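Side-chain contacts in aromatic-amino-acid:2-oxoglutarate transaminase (PDB 6HND), which probably transfers amino groups between aromatic amino acids and 2-oxo acids with the help of pyridoxal 5'-phosphate: residues I210-D215 with K483-F488; I247-N252 with E261-I266. All blocks are in the same frame, centred on the assembly; numbering follows the deposited sequence.

Contact 1. Residues I210-D215 with K483-F488; sequences INFDND and KDRSNF. With K (potassium ion), chain G.
Two loops of the aminotransferase fold, one following edge strand 204-208 of the large mixed sheet and the other leading into strand 488-492 of the small antiparallel sheet, meet around the ring of F212. The contact illustrates how an aromatic side chain can fill the seam between two sheets, alongside polar ties. CZ of the F212 ring comes 3.7 Å from CE1 of F488, the two rings meeting obliquely with planes at 44°. With CG of F488 between its own backbone N and carbonyl carbon (chi1 68°), that ring presents its edge to the carbonyl O of R485, which lies in the ring plane. CE1 of F212 stands 3.9 Å from CB of R485, whose aliphatic chain crosses the phenyl group at about a right angle. Within 210-215, CG2 of I210 sits over one face of the F212 ring, 3.6 Å above its plane and displaced toward the rim. The R485 chain bends at chi3 (-66°), and its guanidinium forms a salt bridge with E188, which also accepts a bond from the backbone N of I210; K442 of the small sheet bonds to the carbonyl O of F212. D213 and D215 hold a potassium ion, OD1 of D215 being 2.4 Å from the metal. Around F212 the chain turns tightly: N211 OD1 accepts a hydrogen bond from the backbone N of D213 at 3.2 Å, the signature of an Asx turn.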
loop_
_atom_site.group_PDB
_atom_site.type_symbol
_atom_site.label_atom_id
_atom_site.label_comp_id
_atom_site.label_asym_id
_atom_site.label_seq_id
_atom_site.Cartn_x
_atom_site.Cartn_y
_atom_site.Cartn_z
ATOM N N ILE B 210 -32.051 1.542 -6.443
ATOM C CA ILE B 210 -32.303 1.320 -5.001
ATOM C C ILE B 210 -33.751 1.681 -4.735
ATOM O O ILE B 210 -34.214 2.714 -5.229
ATOM C CB ILE B 210 -31.333 2.150 -4.160
ATOM C CG1 ILE B 210 -29.963 1.468 -4.112
ATOM C CG2 ILE B 210 -31.912 2.393 -2.775
ATOM C CD1 ILE B 210 -28.896 2.358 -3.568
ATOM N N ASN B 211 -34.446 0.818 -4.002
ATOM C CA ASN B 211 -35.816 1.083 -3.508
ATOM C C ASN B 211 -35.663 1.934 -2.229
ATOM O O ASN B 211 -34.932 1.503 -1.333
ATOM C CB ASN B 211 -36.538 -0.255 -3.355
ATOM C CG ASN B 211 -37.800 -0.168 -2.522
ATOM O OD1 ASN B 211 -38.457 0.863 -2.514
ATOM N ND2 ASN B 211 -38.138 -1.242 -1.820
ATOM N N PHE B 212 -36.366 3.071 -2.130
ATOM C CA PHE B 212 -36.267 4.053 -1.017
ATOM C C PHE B 212 -37.452 3.970 -0.043
ATOM O O PHE B 212 -37.499 4.817 0.864
ATOM C CB PHE B 212 -36.107 5.458 -1.600
ATOM C CG PHE B 212 -34.686 5.755 -2.008
ATOM C CD1 PHE B 212 -34.228 5.448 -3.286
ATOM C CD2 PHE B 212 -33.791 6.289 -1.097
ATOM C CE1 PHE B 212 -32.918 5.725 -3.648
ATOM C CE2 PHE B 212 -32.475 6.529 -1.455
ATOM C CZ PHE B 212 -32.040 6.244 -2.729
ATOM N N ASP B 213 -38.311 2.946 -0.138
ATOM C CA ASP B 213 -39.321 2.627 0.917
ATOM C C ASP B 213 -38.638 2.394 2.278
ATOM O O ASP B 213 -37.466 1.918 2.319
ATOM C CB ASP B 213 -40.129 1.376 0.572
ATOM C CG ASP B 213 -41.033 1.471 -0.654
ATOM O OD1 ASP B 213 -41.219 2.603 -1.184
ATOM O OD2 ASP B 213 -41.542 0.386 -1.086
ATOM N N ASN B 214 -39.349 2.649 3.372
ATOM C CA ASN B 214 -38.777 2.514 4.742
ATOM C C ASN B 214 -38.380 1.064 5.046
ATOM O O ASN B 214 -37.494 0.887 5.889
ATOM C CB ASN B 214 -39.732 3.033 5.805
ATOM C CG ASN B 214 -39.893 4.526 5.681
ATOM O OD1 ASN B 214 -40.940 5.005 5.254
ATOM N ND2 ASN B 214 -38.843 5.259 5.993
ATOM N N ASP B 215 -39.015 0.081 4.401
ATOM C CA ASP B 215 -38.795 -1.374 4.633
ATOM C C ASP B 215 -37.883 -1.931 3.530
ATOM O O ASP B 215 -37.849 -3.161 3.362
ATOM C CB ASP B 215 -40.134 -2.130 4.721
ATOM C CG ASP B 215 -40.958 -2.194 3.436
ATOM O OD1 ASP B 215 -40.629 -1.473 2.444
ATOM O OD2 ASP B 215 -41.935 -2.970 3.409
ATOM N N LYS B 483 -31.198 10.840 -11.012
ATOM C CA LYS B 483 -31.710 12.224 -10.802
ATOM C C LYS B 483 -32.928 12.209 -9.875
ATOM O O LYS B 483 -32.922 12.939 -8.852
ATOM C CB LYS B 483 -32.124 12.820 -12.162
ATOM C CG LYS B 483 -31.658 14.231 -12.465
ATOM C CD LYS B 483 -32.487 14.956 -13.528
ATOM C CE LYS B 483 -32.647 14.189 -14.827
ATOM N NZ LYS B 483 -33.974 13.538 -14.922
ATOM N N ASP B 484 -33.957 11.447 -10.253
ATOM C CA ASP B 484 -35.293 11.493 -9.595
ATOM C C ASP B 484 -35.239 10.941 -8.168
ATOM O O ASP B 484 -36.150 11.259 -7.440
ATOM C CB ASP B 484 -36.351 10.730 -10.384
ATOM C CG ASP B 484 -36.734 11.427 -11.676
ATOM O OD1 ASP B 484 -36.623 12.683 -11.731
ATOM O OD2 ASP B 484 -37.129 10.703 -12.613
ATOM N N ARG B 485 -34.224 10.160 -7.784
ATOM C CA ARG B 485 -34.089 9.604 -6.410
ATOM C C ARG B 485 -32.950 10.294 -5.654
ATOM O O ARG B 485 -32.578 9.817 -4.548
ATOM C CB ARG B 485 -33.943 8.089 -6.531
ATOM C CG ARG B 485 -35.200 7.444 -7.087
ATOM C CD ARG B 485 -35.063 5.961 -7.267
ATOM N NE ARG B 485 -34.082 5.674 -8.289
ATOM C CZ ARG B 485 -34.236 5.875 -9.587
ATOM N NH1 ARG B 485 -35.358 6.384 -10.071
ATOM N NH2 ARG B 485 -33.244 5.580 -10.410
ATOM N N SER B 486 -32.450 11.411 -6.186
ATOM C CA SER B 486 -31.261 12.138 -5.672
ATOM C C SER B 486 -31.686 13.149 -4.614
ATOM O O SER B 486 -30.792 13.869 -4.114
ATOM C CB SER B 486 -30.520 12.816 -6.779
ATOM O OG SER B 486 -29.862 11.850 -7.571
ATOM N N ASN B 487 -32.978 13.168 -4.266
ATOM C CA ASN B 487 -33.558 14.148 -3.300
ATOM C C ASN B 487 -33.224 13.740 -1.858
ATOM O O ASN B 487 -34.137 13.603 -1.035
ATOM C CB ASN B 487 -35.066 14.322 -3.512
ATOM C CG ASN B 487 -35.840 13.022 -3.384
ATOM O OD1 ASN B 487 -35.373 11.964 -3.831
ATOM N ND2 ASN B 487 -36.995 13.103 -2.734
ATOM N N PHE B 488 -31.949 13.577 -1.523
ATOM C CA PHE B 488 -31.575 13.228 -0.132
ATOM C C PHE B 488 -30.165 13.711 0.160
ATOM O O PHE B 488 -29.378 13.836 -0.769
ATOM C CB PHE B 488 -31.713 11.728 0.157
ATOM C CG PHE B 488 -30.745 10.816 -0.550
ATOM C CD1 PHE B 488 -31.044 10.295 -1.799
ATOM C CD2 PHE B 488 -29.569 10.421 0.060
ATOM C CE1 PHE B 488 -30.178 9.398 -2.418
ATOM C CE2 PHE B 488 -28.682 9.564 -0.575
ATOM C CZ PHE B 488 -28.982 9.063 -1.817
HETATM K K K G . -41.895 -1.894 0.416
#

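Contact 2. Residues I247-N252 with E261-I266; sequences IATGQN and EFRKKI. With PLP (pyridoxal-5'-phosphate), chain E.
T249 OG1 takes a hydrogen bond from NH2 of R263 at 2.7 Å, and the N-H points at the oxygen with an angle of 155°. The hydroxyl sits at the guanidinium edge, only 15° from its plane. A water molecule also lies at that edge: it accepts from NH1 of R263 at 3.1 Å and makes a longer, weak bond with OG1 of T249, so that arginine, threonine and water close a small ring. The methyl of A248 lies over one face of the same guanidinium, its CB 3.7 Å from NH1 of R263. An arginine can thus offer its polar edge and its flat face to two successive residues. R263 manages this from helix 260-272 because its chain runs extended from CG to NE (chi3 -162°), carrying the charged group across to the turn that follows strand 243-246. In this strand-loop-helix unit of the large sheet, NE of R263 also bonds to the carbonyl of Q258, just ahead of the helix, which helps to fix the rotation of the buried guanidinium. Both ends of 247-252 reach the cofactor. N252 ND2 donates to O3 of pyridoxal phosphate at 3.2 Å, while its OD1 accepts from R490, a second-shell partner that probably helps to hold the amide in its orientation. CG2 of I247 packs 3.7 Å from C2A, the ring methyl of the cofactor.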
loop_
_atom_site.group_PDB
_atom_site.type_symbol
_atom_site.label_atom_id
_atom_site.label_comp_id
_atom_site.label_asym_id
_atom_site.label_seq_id
_atom_site.Cartn_x
_atom_site.Cartn_y
_atom_site.Cartn_z
ATOM N N ILE B 247 -22.819 -3.164 -1.182
ATOM C CA ILE B 247 -22.587 -2.831 0.240
ATOM C C ILE B 247 -23.868 -3.263 0.968
ATOM O O ILE B 247 -24.761 -2.394 1.220
ATOM C CB ILE B 247 -22.243 -1.328 0.353
ATOM C CG1 ILE B 247 -21.174 -0.922 -0.663
ATOM C CG2 ILE B 247 -21.830 -0.970 1.779
ATOM C CD1 ILE B 247 -21.197 0.531 -1.062
ATOM N N ALA B 248 -24.004 -4.568 1.228
ATOM C CA ALA B 248 -25.316 -5.229 1.442
ATOM C C ALA B 248 -25.865 -4.795 2.794
ATOM O O ALA B 248 -27.099 -4.583 2.896
ATOM C CB ALA B 248 -25.233 -6.742 1.320
ATOM N N THR B 249 -24.983 -4.658 3.782
ATOM C CA THR B 249 -25.323 -4.207 5.153
ATOM C C THR B 249 -24.871 -2.745 5.325
ATOM O O THR B 249 -23.690 -2.447 5.024
ATOM C CB THR B 249 -24.677 -5.150 6.175
ATOM O OG1 THR B 249 -25.013 -6.493 5.801
ATOM C CG2 THR B 249 -25.081 -4.821 7.600
ATOM N N GLY B 250 -25.743 -1.870 5.845
ATOM C CA GLY B 250 -25.425 -0.436 6.051
ATOM C C GLY B 250 -24.925 0.195 4.758
ATOM O O GLY B 250 -23.869 0.812 4.772
ATOM N N GLN B 251 -25.661 -0.024 3.666
ATOM C CA GLN B 251 -25.341 0.452 2.302
ATOM C C GLN B 251 -24.823 1.889 2.403
ATOM O O GLN B 251 -25.455 2.685 3.070
ATOM C CB GLN B 251 -26.579 0.323 1.403
ATOM C CG GLN B 251 -26.294 0.207 -0.101
ATOM C CD GLN B 251 -26.080 1.535 -0.772
ATOM O OE1 GLN B 251 -26.570 2.545 -0.286
ATOM N NE2 GLN B 251 -25.351 1.539 -1.888
ATOM N N ASN B 252 -23.689 2.188 1.778
ATOM C CA ASN B 252 -23.181 3.573 1.645
ATOM C C ASN B 252 -23.591 4.118 0.281
ATOM O O ASN B 252 -23.084 3.650 -0.723
ATOM C CB ASN B 252 -21.682 3.615 1.864
ATOM C CG ASN B 252 -21.138 5.015 1.769
ATOM O OD1 ASN B 252 -21.921 5.933 1.539
ATOM N ND2 ASN B 252 -19.829 5.177 1.938
ATOM N N GLU B 261 -33.216 -13.424 3.346
ATOM C CA GLU B 261 -34.007 -14.005 2.230
ATOM C C GLU B 261 -33.732 -13.212 0.933
ATOM O O GLU B 261 -33.649 -13.838 -0.148
ATOM C CB GLU B 261 -35.465 -14.189 2.679
ATOM C CG GLU B 261 -36.401 -13.031 2.402
ATOM C CD GLU B 261 -37.862 -13.376 2.692
ATOM O OE1 GLU B 261 -38.742 -12.915 1.928
ATOM O OE2 GLU B 261 -38.111 -14.119 3.683
ATOM N N PHE B 262 -33.517 -11.900 1.037
ATOM C CA PHE B 262 -33.107 -11.036 -0.103
ATOM C C PHE B 262 -31.742 -11.494 -0.647
ATOM O O PHE B 262 -31.581 -11.643 -1.858
ATOM C CB PHE B 262 -33.123 -9.568 0.332
ATOM C CG PHE B 262 -32.947 -8.592 -0.796
ATOM C CD1 PHE B 262 -31.691 -8.353 -1.340
ATOM C CD2 PHE B 262 -34.036 -7.929 -1.328
ATOM C CE1 PHE B 262 -31.526 -7.441 -2.378
ATOM C CE2 PHE B 262 -33.875 -7.031 -2.372
ATOM C CZ PHE B 262 -32.624 -6.804 -2.907
ATOM N N ARG B 263 -30.780 -11.760 0.235
ATOM C CA ARG B 263 -29.431 -12.241 -0.169
ATOM C C ARG B 263 -29.528 -13.595 -0.885
ATOM O O ARG B 263 -28.762 -13.800 -1.840
ATOM C CB ARG B 263 -28.494 -12.342 1.030
ATOM C CG ARG B 263 -28.141 -11.001 1.652
ATOM C CD ARG B 263 -27.696 -11.160 3.099
ATOM N NE ARG B 263 -27.775 -9.873 3.750
ATOM C CZ ARG B 263 -26.742 -9.084 3.999
ATOM N NH1 ARG B 263 -25.502 -9.474 3.748
ATOM N NH2 ARG B 263 -26.956 -7.913 4.569
ATOM N N LYS B 264 -30.430 -14.490 -0.467
ATOM C CA LYS B 264 -30.563 -15.810 -1.132
ATOM C C LYS B 264 -31.007 -15.571 -2.565
ATOM O O LYS B 264 -30.492 -16.264 -3.432
ATOM C CB LYS B 264 -31.514 -16.735 -0.375
ATOM C CG LYS B 264 -30.996 -17.147 0.999
ATOM C CD LYS B 264 -31.672 -18.371 1.588
ATOM C CE LYS B 264 -31.556 -18.407 3.097
ATOM N NZ LYS B 264 -31.834 -19.763 3.619
ATOM N N LYS B 265 -31.910 -14.614 -2.797
ATOM C CA LYS B 265 -32.428 -14.343 -4.159
ATOM C C LYS B 265 -31.327 -13.725 -5.033
ATOM O O LYS B 265 -31.263 -14.074 -6.187
ATOM C CB LYS B 265 -33.677 -13.462 -4.093
ATOM C CG LYS B 265 -34.847 -14.059 -3.326
ATOM C CD LYS B 265 -36.146 -13.411 -3.722
ATOM C CE LYS B 265 -36.961 -12.938 -2.541
ATOM N NZ LYS B 265 -37.518 -14.077 -1.784
ATOM N N ILE B 266 -30.532 -12.794 -4.505
ATOM C CA ILE B 266 -29.389 -12.163 -5.233
ATOM C C ILE B 266 -28.388 -13.264 -5.582
ATOM O O ILE B 266 -27.961 -13.303 -6.730
ATOM C CB ILE B 266 -28.733 -11.040 -4.398
ATOM C CG1 ILE B 266 -29.674 -9.857 -4.141
ATOM C CG2 ILE B 266 -27.426 -10.589 -5.042
ATOM C CD1 ILE B 266 -30.144 -9.155 -5.404
HETATM N N1 PLP E . -16.496 1.055 1.325
HETATM C C2 PLP E . -17.430 1.662 2.046
HETATM C C2A PLP E . -18.847 1.290 1.772
HETATM C C3 PLP E . -17.076 2.597 3.058
HETATM O O3 PLP E . -18.064 3.200 3.787
HETATM C C4 PLP E . -15.707 2.898 3.284
HETATM C C4A PLP E . -15.334 3.797 4.402
HETATM C C5 PLP E . -14.746 2.219 2.505
HETATM C C6 PLP E . -15.195 1.341 1.547
HETATM C C5A PLP E . -13.270 2.513 2.574
HETATM O O4P PLP E . -12.580 1.970 3.731
HETATM P P PLP E . -10.971 2.125 3.850
HETATM O O1P PLP E . -10.404 1.998 2.442
HETATM O O2P PLP E . -10.639 0.992 4.819
HETATM O O3P PLP E . -10.714 3.479 4.429
HETATM O O HOH W 1 -22.823 -7.950 3.754
#

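Overall arrangement
Contact 2 is nested along the chain inside the long span, rich in helix and strand, closed by contact 1: 210-215 comes first, then 247-252 and 261-266, and finally 483-488. In space they are neighbours: their centres are about 16 Å apart, and CD1 of I210 and NE2 of Q251 touch at 4.0 Å. Strands 204-208 and 243-246, which precede the two loops, belong to the same mixed sheet, whereas 483-488 brings in the small antiparallel sheet. F189 joins them further, its ring meeting F488 edge-to-face and its carbonyl accepting from Q251. Contact 2 thus reaches the cofactor directly, and contact 1 packs behind it, between the two sheets.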